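Local coordinates for OLD nuclease (Thermus scotoductus, PDB 6P74), which degrades linear and supercoiled double-stranded DNA in the 5'-to-3' direction, nicks circular DNA, and hydrolyses ATP in a DNA-stimulated manner, at residues 426-438 with 449-463. Numbering follows the deposited sequence.
Sequences FVVVHDEDVWPID and QEQENKAEQEKNQRI. With SM (samarium (III) ion), chain O.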
ATOM      1  N   PHE A 426     -13.104  19.791 -25.336  1.00 61.21           N
ATOM      2  CA  PHE A 426     -12.256  20.151 -26.462  1.00 60.05           C
ATOM      3  C   PHE A 426     -12.864  21.329 -27.216  1.00 63.24           C
ATOM      4  O   PHE A 426     -14.063  21.593 -27.132  1.00 59.45           O
ATOM      5  CB  PHE A 426     -12.054  18.963 -27.413  1.00 53.74           C
ATOM      6  CG  PHE A 426     -13.322  18.519 -28.086  1.00 59.32           C
ATOM      7  CD1 PHE A 426     -14.161  17.614 -27.470  1.00 54.32           C
ATOM      8  CD2 PHE A 426     -13.694  19.050 -29.313  1.00 60.68           C
ATOM      9  CE1 PHE A 426     -15.351  17.227 -28.072  1.00 61.05           C
ATOM     10  CE2 PHE A 426     -14.864  18.668 -29.927  1.00 57.62           C
ATOM     11  CZ  PHE A 426     -15.698  17.745 -29.305  1.00 64.31           C
ATOM     12  N   VAL A 427     -12.010  22.037 -27.955  1.00 63.97           N
ATOM     13  CA  VAL A 427     -12.438  23.001 -28.963  1.00 60.13           C
ATOM     14  C   VAL A 427     -11.760  22.631 -30.289  1.00 55.88           C
ATOM     15  O   VAL A 427     -10.598  22.203 -30.315  1.00 57.13           O
ATOM     16  CB  VAL A 427     -12.106  24.445 -28.518  1.00 60.70           C
ATOM     17  CG1 VAL A 427     -12.389  25.458 -29.627  1.00 58.61           C
ATOM     18  CG2 VAL A 427     -12.877  24.815 -27.240  1.00 56.96           C
ATOM     19  N   VAL A 428     -12.495  22.759 -31.387  1.00 56.52           N
ATOM     20  CA  VAL A 428     -11.957  22.577 -32.729  1.00 56.71           C
ATOM     21  C   VAL A 428     -11.794  23.946 -33.404  1.00 59.22           C
ATOM     22  O   VAL A 428     -12.717  24.775 -33.383  1.00 54.05           O
ATOM     23  CB  VAL A 428     -12.871  21.683 -33.583  1.00 57.88           C
ATOM     24  CG1 VAL A 428     -12.233  21.467 -34.927  1.00 54.59           C
ATOM     25  CG2 VAL A 428     -13.161  20.350 -32.893  1.00 57.97           C
ATOM     26  N   VAL A 429     -10.649  24.167 -34.050  1.00 58.03           N
ATOM     27  CA  VAL A 429     -10.506  25.246 -35.031  1.00 61.69           C
ATOM     28  C   VAL A 429     -10.003  24.629 -36.321  1.00 54.77           C
ATOM     29  O   VAL A 429      -9.037  23.861 -36.305  1.00 60.44           O
ATOM     30  CB  VAL A 429      -9.531  26.363 -34.602  1.00 71.38           C
ATOM     31  CG1 VAL A 429      -9.945  27.690 -35.221  1.00 77.32           C
ATOM     32  CG2 VAL A 429      -9.391  26.445 -33.108  1.00 79.01           C
ATOM     33  N   HIS A 430     -10.597  25.018 -37.444  1.00 54.52           N
ATOM     34  CA  HIS A 430     -10.058  24.616 -38.733  1.00 53.69           C
ATOM     35  C   HIS A 430     -10.409  25.665 -39.789  1.00 56.37           C
ATOM     36  O   HIS A 430     -11.275  26.531 -39.591  1.00 59.93           O
ATOM     37  CB  HIS A 430     -10.583  23.236 -39.123  1.00 49.59           C
ATOM     38  CG  HIS A 430     -12.048  23.219 -39.405  1.00 53.42           C
ATOM     39  ND1 HIS A 430     -12.569  23.611 -40.616  1.00 58.04           N
ATOM     40  CD2 HIS A 430     -13.111  22.890 -38.625  1.00 53.72           C
ATOM     41  CE1 HIS A 430     -13.888  23.499 -40.580  1.00 60.30           C
ATOM     42  NE2 HIS A 430     -14.240  23.062 -39.385  1.00 55.69           N
ATOM     43  N   ASP A 431      -9.747  25.557 -40.937  1.00 54.75           N
ATOM     44  CA  ASP A 431     -10.027  26.448 -42.059  1.00 55.98           C
ATOM     45  C   ASP A 431     -11.276  26.011 -42.805  1.00 55.82           C
ATOM     46  O   ASP A 431     -11.616  24.828 -42.853  1.00 59.95           O
ATOM     47  CB  ASP A 431      -8.838  26.487 -43.039  1.00 54.83           C
ATOM     48  CG  ASP A 431      -7.615  27.231 -42.472  1.00 60.94           C
ATOM     49  OD1 ASP A 431      -7.791  27.941 -41.470  1.00 61.52           O
ATOM     50  OD2 ASP A 431      -6.480  27.086 -42.998  1.00 67.09           O
ATOM     51  N   GLU A 432     -11.953  26.982 -43.421  1.00 58.94           N
ATOM     52  CA  GLU A 432     -13.070  26.638 -44.290  1.00 64.89           C
ATOM     53  C   GLU A 432     -12.575  25.990 -45.582  1.00 70.36           C
ATOM     54  O   GLU A 432     -13.072  24.933 -45.987  1.00 68.52           O
ATOM     55  CB  GLU A 432     -13.903  27.879 -44.589  1.00 57.98           C
ATOM     56  CG  GLU A 432     -15.178  27.626 -45.408  1.00 57.22           C
ATOM     57  CD  GLU A 432     -15.756  28.945 -45.944  1.00 77.30           C
ATOM     58  OE1 GLU A 432     -15.054  29.968 -45.829  1.00 75.79           O
ATOM     59  OE2 GLU A 432     -16.884  28.976 -46.490  1.00 86.16           O
ATOM     60  N   ASP A 433     -11.609  26.624 -46.256  1.00 64.85           N
ATOM     61  CA  ASP A 433     -11.002  26.082 -47.479  1.00 63.34           C
ATOM     62  C   ASP A 433     -11.989  25.996 -48.637  1.00 66.19           C
ATOM     63  O   ASP A 433     -11.945  25.064 -49.437  1.00 71.24           O
ATOM     64  CB  ASP A 433     -10.367  24.724 -47.224  1.00 60.68           C
ATOM     65  CG  ASP A 433      -9.045  24.852 -46.510  1.00 63.20           C
ATOM     66  OD1 ASP A 433      -8.367  25.875 -46.745  1.00 63.16           O
ATOM     67  OD2 ASP A 433      -8.675  23.953 -45.734  1.00 66.38           O
ATOM     68  N   VAL A 434     -12.861  26.990 -48.734  1.00 63.08           N
ATOM     69  CA  VAL A 434     -13.782  27.155 -49.848  1.00 59.60           C
ATOM     70  C   VAL A 434     -13.410  28.460 -50.531  1.00 62.83           C
ATOM     71  O   VAL A 434     -13.187  29.470 -49.860  1.00 74.40           O
ATOM     72  CB  VAL A 434     -15.234  27.176 -49.348  1.00 55.11           C
ATOM     73  CG1 VAL A 434     -16.229  27.611 -50.458  1.00 57.81           C
ATOM     74  CG2 VAL A 434     -15.554  25.824 -48.699  1.00 60.61           C
ATOM     75  N   TRP A 435     -13.315  28.436 -51.851  1.00 63.55           N
ATOM     76  CA  TRP A 435     -12.767  29.574 -52.570  1.00 65.62           C
ATOM     77  C   TRP A 435     -13.683  29.951 -53.720  1.00 69.51           C
ATOM     78  O   TRP A 435     -14.261  29.068 -54.352  1.00 80.19           O
ATOM     79  CB  TRP A 435     -11.367  29.235 -53.097  1.00 61.51           C
ATOM     80  CG  TRP A 435     -10.469  28.804 -51.984  1.00 68.79           C
ATOM     81  CD1 TRP A 435     -10.187  27.512 -51.583  1.00 64.44           C
ATOM     82  CD2 TRP A 435      -9.768  29.665 -51.085  1.00 66.77           C
ATOM     83  NE1 TRP A 435      -9.353  27.531 -50.495  1.00 67.18           N
ATOM     84  CE2 TRP A 435      -9.077  28.839 -50.170  1.00 70.92           C
ATOM     85  CE3 TRP A 435      -9.660  31.056 -50.966  1.00 71.45           C
ATOM     86  CZ2 TRP A 435      -8.271  29.362 -49.155  1.00 69.73           C
ATOM     87  CZ3 TRP A 435      -8.872  31.570 -49.965  1.00 71.98           C
ATOM     88  CH2 TRP A 435      -8.191  30.727 -49.062  1.00 67.94           C
ATOM     89  N   PRO A 436     -13.848  31.242 -54.018  1.00 85.28           N
ATOM     90  CA  PRO A 436     -14.664  31.609 -55.178  1.00 93.69           C
ATOM     91  C   PRO A 436     -14.047  31.090 -56.468  1.00 89.44           C
ATOM     92  O   PRO A 436     -12.824  31.011 -56.617  1.00 86.47           O
ATOM     93  CB  PRO A 436     -14.674  33.142 -55.135  1.00100.49           C
ATOM     94  CG  PRO A 436     -13.447  33.498 -54.376  1.00 96.95           C
ATOM     95  CD  PRO A 436     -13.338  32.438 -53.327  1.00 78.71           C
ATOM     96  N   ILE A 437     -14.917  30.728 -57.407  1.00 82.82           N
ATOM     97  CA  ILE A 437     -14.467  30.162 -58.668  1.00 75.45           C
ATOM     98  C   ILE A 437     -14.036  31.299 -59.587  1.00 85.98           C
ATOM     99  O   ILE A 437     -14.741  32.307 -59.739  1.00 84.36           O
ATOM    100  CB  ILE A 437     -15.563  29.286 -59.296  1.00 77.03           C
ATOM    101  CG1 ILE A 437     -15.551  27.879 -58.675  1.00 77.62           C
ATOM    102  CG2 ILE A 437     -15.340  29.142 -60.778  1.00 81.62           C
ATOM    103  CD1 ILE A 437     -16.579  27.662 -57.596  1.00 77.63           C
ATOM    104  N   ASP A 438     -12.853  31.153 -60.174  1.00 90.54           N
ATOM    105  CA  ASP A 438     -12.347  32.128 -61.136  1.00 95.39           C
ATOM    106  C   ASP A 438     -13.057  31.886 -62.467  1.00 90.08           C
ATOM    107  O   ASP A 438     -12.750  30.934 -63.191  1.00 86.03           O
ATOM    108  CB  ASP A 438     -10.832  31.998 -61.261  1.00102.50           C
ATOM    109  CG  ASP A 438     -10.234  32.957 -62.288  1.00109.66           C
ATOM    110  OD1 ASP A 438     -10.883  33.980 -62.639  1.00112.02           O
ATOM    111  OD2 ASP A 438      -9.107  32.663 -62.751  1.00110.05           O
ATOM    112  N   GLN A 449     -12.442  23.283 -59.002  1.00 61.87           N
ATOM    113  CA  GLN A 449     -12.717  24.174 -57.881  1.00 63.00           C
ATOM    114  C   GLN A 449     -14.103  23.914 -57.285  1.00 66.03           C
ATOM    115  O   GLN A 449     -14.252  23.794 -56.062  1.00 64.70           O
ATOM    116  CB  GLN A 449     -12.592  25.624 -58.317  1.00 65.31           C
ATOM    117  CG  GLN A 449     -11.186  26.165 -58.256  1.00 85.73           C
ATOM    118  CD  GLN A 449     -11.162  27.679 -58.434  1.00 96.41           C
ATOM    119  OE1 GLN A 449     -11.302  28.427 -57.457  1.00109.41           O
ATOM    120  NE2 GLN A 449     -11.012  28.138 -59.685  1.00 88.02           N
ATOM    121  N   GLU A 450     -15.134  23.831 -58.133  1.00 59.54           N
ATOM    122  CA  GLU A 450     -16.461  23.520 -57.616  1.00 65.14           C
ATOM    123  C   GLU A 450     -16.442  22.228 -56.817  1.00 66.78           C
ATOM    124  O   GLU A 450     -16.961  22.164 -55.698  1.00 64.30           O
ATOM    125  CB  GLU A 450     -17.456  23.394 -58.751  1.00 72.21           C
ATOM    126  CG  GLU A 450     -18.319  24.569 -58.936  1.00 80.49           C
ATOM    127  CD  GLU A 450     -19.012  24.488 -60.256  1.00 93.07           C
ATOM    128  OE1 GLU A 450     -20.157  23.985 -60.295  1.00 97.89           O
ATOM    129  OE2 GLU A 450     -18.386  24.889 -61.261  1.00 99.59           O
ATOM    130  N   GLN A 451     -15.849  21.179 -57.388  1.00 67.31           N
ATOM    131  CA  GLN A 451     -15.869  19.890 -56.717  1.00 66.26           C
ATOM    132  C   GLN A 451     -15.075  19.940 -55.424  1.00 67.44           C
ATOM    133  O   GLN A 451     -15.496  19.371 -54.413  1.00 71.72           O
ATOM    134  CB  GLN A 451     -15.338  18.813 -57.645  1.00 60.64           C
ATOM    135  CG  GLN A 451     -16.317  18.398 -58.701  1.00 69.40           C
ATOM    136  CD  GLN A 451     -15.641  17.695 -59.868  1.00 81.18           C
ATOM    137  OE1 GLN A 451     -14.402  17.609 -59.932  1.00 78.29           O
ATOM    138  NE2 GLN A 451     -16.453  17.202 -60.812  1.00 81.48           N
ATOM    139  N   GLU A 452     -13.939  20.638 -55.421  1.00 62.21           N
ATOM    140  CA  GLU A 452     -13.183  20.780 -54.180  1.00 63.44           C
ATOM    141  C   GLU A 452     -13.969  21.557 -53.122  1.00 59.45           C
ATOM    142  O   GLU A 452     -13.960  21.183 -51.946  1.00 66.56           O
ATOM    143  CB  GLU A 452     -11.842  21.448 -54.461  1.00 65.22           C
ATOM    144  CG  GLU A 452     -10.832  20.485 -55.046  1.00 83.32           C
ATOM    145  CD  GLU A 452      -9.690  21.186 -55.771  1.00 92.35           C
ATOM    146  OE1 GLU A 452      -9.078  20.526 -56.649  1.00 88.55           O
ATOM    147  OE2 GLU A 452      -9.426  22.384 -55.473  1.00 93.11           O
ATOM    148  N   ASN A 453     -14.647  22.643 -53.513  1.00 52.25           N
ATOM    149  CA  ASN A 453     -15.480  23.372 -52.558  1.00 61.48           C
ATOM    150  C   ASN A 453     -16.524  22.459 -51.926  1.00 61.76           C
ATOM    151  O   ASN A 453     -16.697  22.455 -50.704  1.00 64.20           O
ATOM    152  CB  ASN A 453     -16.137  24.579 -53.228  1.00 60.33           C
ATOM    153  CG  ASN A 453     -15.150  25.695 -53.472  1.00 63.28           C
ATOM    154  OD1 ASN A 453     -14.040  25.666 -52.955  1.00 68.66           O
ATOM    155  ND2 ASN A 453     -15.548  26.687 -54.249  1.00 61.65           N
ATOM    156  N   LYS A 454     -17.217  21.653 -52.737  1.00 59.59           N
ATOM    157  CA  LYS A 454     -18.219  20.757 -52.164  1.00 68.92           C
ATOM    158  C   LYS A 454     -17.578  19.718 -51.248  1.00 64.35           C
ATOM    159  O   LYS A 454     -18.103  19.425 -50.165  1.00 61.06           O
ATOM    160  CB  LYS A 454     -19.043  20.074 -53.266  1.00 71.51           C
ATOM    161  CG  LYS A 454     -19.911  21.024 -54.094  1.00 83.08           C
ATOM    162  CD  LYS A 454     -20.429  22.213 -53.281  1.00 94.03           C
ATOM    163  CE  LYS A 454     -20.769  23.440 -54.174  1.00103.56           C
ATOM    164  NZ  LYS A 454     -19.578  24.097 -54.855  1.00 98.10           N
ATOM    165  N   ALA A 455     -16.450  19.140 -51.659  1.00 62.17           N
ATOM    166  CA  ALA A 455     -15.761  18.187 -50.791  1.00 66.87           C
ATOM    167  C   ALA A 455     -15.414  18.822 -49.446  1.00 64.77           C
ATOM    168  O   ALA A 455     -15.692  18.251 -48.383  1.00 63.59           O
ATOM    169  CB  ALA A 455     -14.500  17.662 -51.481  1.00 57.68           C
ATOM    170  N   GLU A 456     -14.797  20.010 -49.478  1.00 58.89           N
ATOM    171  CA  GLU A 456     -14.467  20.711 -48.244  1.00 61.88           C
ATOM    172  C   GLU A 456     -15.711  20.994 -47.410  1.00 64.50           C
ATOM    173  O   GLU A 456     -15.686  20.844 -46.185  1.00 59.81           O
ATOM    174  CB  GLU A 456     -13.724  22.011 -48.556  1.00 64.01           C
ATOM    175  CG  GLU A 456     -12.274  21.800 -49.016  1.00 72.67           C
ATOM    176  CD  GLU A 456     -11.413  20.935 -48.081  1.00 74.80           C
ATOM    177  OE1 GLU A 456     -11.342  21.215 -46.861  1.00 76.46           O
ATOM    178  OE2 GLU A 456     -10.793  19.965 -48.583  1.00 80.46           O
ATOM    179  N   GLN A 457     -16.815  21.390 -48.057  1.00 62.17           N
ATOM    180  CA  GLN A 457     -18.030  21.690 -47.312  1.00 66.60           C
ATOM    181  C   GLN A 457     -18.568  20.453 -46.616  1.00 62.71           C
ATOM    182  O   GLN A 457     -19.044  20.538 -45.482  1.00 59.48           O
ATOM    183  CB  GLN A 457     -19.065  22.313 -48.240  1.00 61.10           C
ATOM    184  CG  GLN A 457     -18.713  23.785 -48.560  1.00 57.60           C
ATOM    185  CD  GLN A 457     -19.593  24.380 -49.631  1.00 64.42           C
ATOM    186  OE1 GLN A 457     -20.078  23.673 -50.522  1.00 63.31           O
ATOM    187  NE2 GLN A 457     -19.815  25.692 -49.547  1.00 61.42           N
ATOM    188  N   GLU A 458     -18.433  19.298 -47.253  1.00 60.56           N
ATOM    189  CA  GLU A 458     -18.824  18.039 -46.639  1.00 67.03           C
ATOM    190  C   GLU A 458     -17.941  17.719 -45.438  1.00 70.38           C
ATOM    191  O   GLU A 458     -18.449  17.358 -44.367  1.00 69.46           O
ATOM    192  CB  GLU A 458     -18.751  16.931 -47.685  1.00 69.26           C
ATOM    193  CG  GLU A 458     -19.591  15.720 -47.383  1.00 95.25           C
ATOM    194  CD  GLU A 458     -19.129  14.502 -48.169  1.00114.86           C
ATOM    195  OE1 GLU A 458     -18.459  13.625 -47.569  1.00119.60           O
ATOM    196  OE2 GLU A 458     -19.415  14.444 -49.390  1.00119.71           O
ATOM    197  N   LYS A 459     -16.613  17.857 -45.593  1.00 64.35           N
ATOM    198  CA  LYS A 459     -15.708  17.642 -44.460  1.00 62.35           C
ATOM    199  C   LYS A 459     -16.004  18.604 -43.310  1.00 62.11           C
ATOM    200  O   LYS A 459     -15.923  18.213 -42.135  1.00 62.70           O
ATOM    201  CB  LYS A 459     -14.248  17.803 -44.879  1.00 53.20           C
ATOM    202  CG  LYS A 459     -13.771  16.934 -45.998  1.00 59.61           C
ATOM    203  CD  LYS A 459     -12.322  17.201 -46.249  1.00 64.86           C
ATOM    204  CE  LYS A 459     -11.837  16.615 -47.553  1.00 71.51           C
ATOM    205  NZ  LYS A 459     -10.557  17.297 -47.941  1.00 76.95           N
ATOM    206  N   ASN A 460     -16.302  19.875 -43.631  1.00 56.71           N
ATOM    207  CA  ASN A 460     -16.645  20.849 -42.605  1.00 59.04           C
ATOM    208  C   ASN A 460     -17.936  20.457 -41.892  1.00 59.04           C
ATOM    209  O   ASN A 460     -18.064  20.655 -40.683  1.00 50.07           O
ATOM    210  CB  ASN A 460     -16.794  22.249 -43.222  1.00 57.21           C
ATOM    211  CG  ASN A 460     -15.504  22.760 -43.806  1.00 62.20           C
ATOM    212  OD1 ASN A 460     -14.440  22.206 -43.525  1.00 56.76           O
ATOM    213  ND2 ASN A 460     -15.586  23.831 -44.635  1.00 53.60           N
ATOM    214  N   GLN A 461     -18.910  19.931 -42.641  1.00 58.72           N
ATOM    215  CA  GLN A 461     -20.183  19.518 -42.065  1.00 65.91           C
ATOM    216  C   GLN A 461     -20.022  18.290 -41.179  1.00 61.02           C
ATOM    217  O   GLN A 461     -20.690  18.179 -40.147  1.00 61.56           O
ATOM    218  CB  GLN A 461     -21.203  19.248 -43.178  1.00 72.74           C
ATOM    219  CG  GLN A 461     -22.594  18.944 -42.670  1.00 84.12           C
ATOM    220  CD  GLN A 461     -23.034  19.931 -41.582  1.00105.05           C
ATOM    221  OE1 GLN A 461     -23.300  19.532 -40.443  1.00113.00           O
ATOM    222  NE2 GLN A 461     -23.099  21.223 -41.925  1.00107.64           N
ATOM    223  N   ARG A 462     -19.144  17.361 -41.546  1.00 57.86           N
ATOM    224  CA  ARG A 462     -18.963  16.193 -40.689  1.00 59.77           C
ATOM    225  C   ARG A 462     -18.325  16.579 -39.359  1.00 70.29           C
ATOM    226  O   ARG A 462     -18.731  16.077 -38.303  1.00 68.28           O
ATOM    227  CB  ARG A 462     -18.132  15.138 -41.386  1.00 53.64           C
ATOM    228  CG  ARG A 462     -18.760  14.501 -42.621  1.00 59.58           C
ATOM    229  CD  ARG A 462     -17.685  13.648 -43.349  1.00 69.20           C
ATOM    230  NE  ARG A 462     -17.224  12.606 -42.435  1.00 83.32           N
ATOM    231  CZ  ARG A 462     -17.880  11.468 -42.177  1.00 97.74           C
ATOM    232  NH1 ARG A 462     -19.029  11.196 -42.791  1.00106.98           N
ATOM    233  NH2 ARG A 462     -17.388  10.589 -41.305  1.00 95.32           N
ATOM    234  N   ILE A 463     -17.359  17.504 -39.385  1.00 68.75           N
ATOM    235  CA  ILE A 463     -16.760  17.985 -38.144  1.00 60.34           C
ATOM    236  C   ILE A 463     -17.818  18.639 -37.264  1.00 57.12           C
ATOM    237  O   ILE A 463     -17.820  18.490 -36.035  1.00 61.20           O
ATOM    238  CB  ILE A 463     -15.593  18.943 -38.461  1.00 55.62           C
ATOM    239  CG1 ILE A 463     -14.365  18.126 -38.866  1.00 62.92           C
ATOM    240  CG2 ILE A 463     -15.281  19.814 -37.246  1.00 52.44           C
ATOM    241  CD1 ILE A 463     -13.334  18.918 -39.662  1.00 64.25           C
TER
HETATM  242 SM    SM O 614      -4.657  25.836 -43.827  1.00 49.77          SM
HETATM  243  O   HOH W   1     -17.187  22.876 -39.267  1.00 57.69           O
HETATM  244  O   HOH W   2     -18.752  27.066 -46.930  1.00 62.47           O
HETATM  245  O   HOH W   3      -5.956  26.389 -46.005  1.00 54.46           O
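With CG turned opposite the carbonyl carbon (chi1 -74°) and OD1 nearly eclipsing CA, Asn453 meets the backbone of Trp435 with both ends of its carboxamide. OD1 accepts from Trp435 N at 3.1 Å, the donor standing above the carbonyl plane, while ND2 gives a shorter bond of 2.7 Å to Trp435 O. One side chain thus grips both polar backbone atoms of a residue in an extended loop, much as a neighbouring strand would. Two turns on, Asn460 repeats the torsions but bonds once to this backbone: its ND2 reaches Glu432 O at 3.1 Å, almost straight (177°) and on a lone pair, and its OD1 accepts from Lys409. Helix 449-463 runs nearly antiparallel to strand 426-431 (176°), as the helix of a beta-alpha-beta crossover from this inner strand to its parallel neighbour 472-475 in the Toprim sheet. At the C-terminal end of strand 426-431 Asp431 OD2 binds the samarium ion at 2.4 Å, and OD1 is held by Leu479 N; the nearby Asp433 probably binds a catalytic divalent cation. Asn460 thus ties down the residue between these two aspartates and Asn453 the chain just after them. His430 faces the helix: Ile463 CD1 lies over one ring face, displaced toward its rim, ND1 donates to Asp431 O, and a water in the ring plane connects NE2 to Asn460 O. Between the two asparagines, Glu456 lays CG against Asp433 O, 3.3 Å away; its carboxylate and that of Asp433 are steeply inclined, and the likely repulsion is probably eased by salt bridges from Glu456 to Lys409 and Lys459. Farther out, Val434 lies across Gln457 at about a right angle, its CG2 against CG of the glutamine, and Ile437 slides its CG1 alongside Gln449 CB at 3.7 Å, its CD1 reaching Glu450 CG.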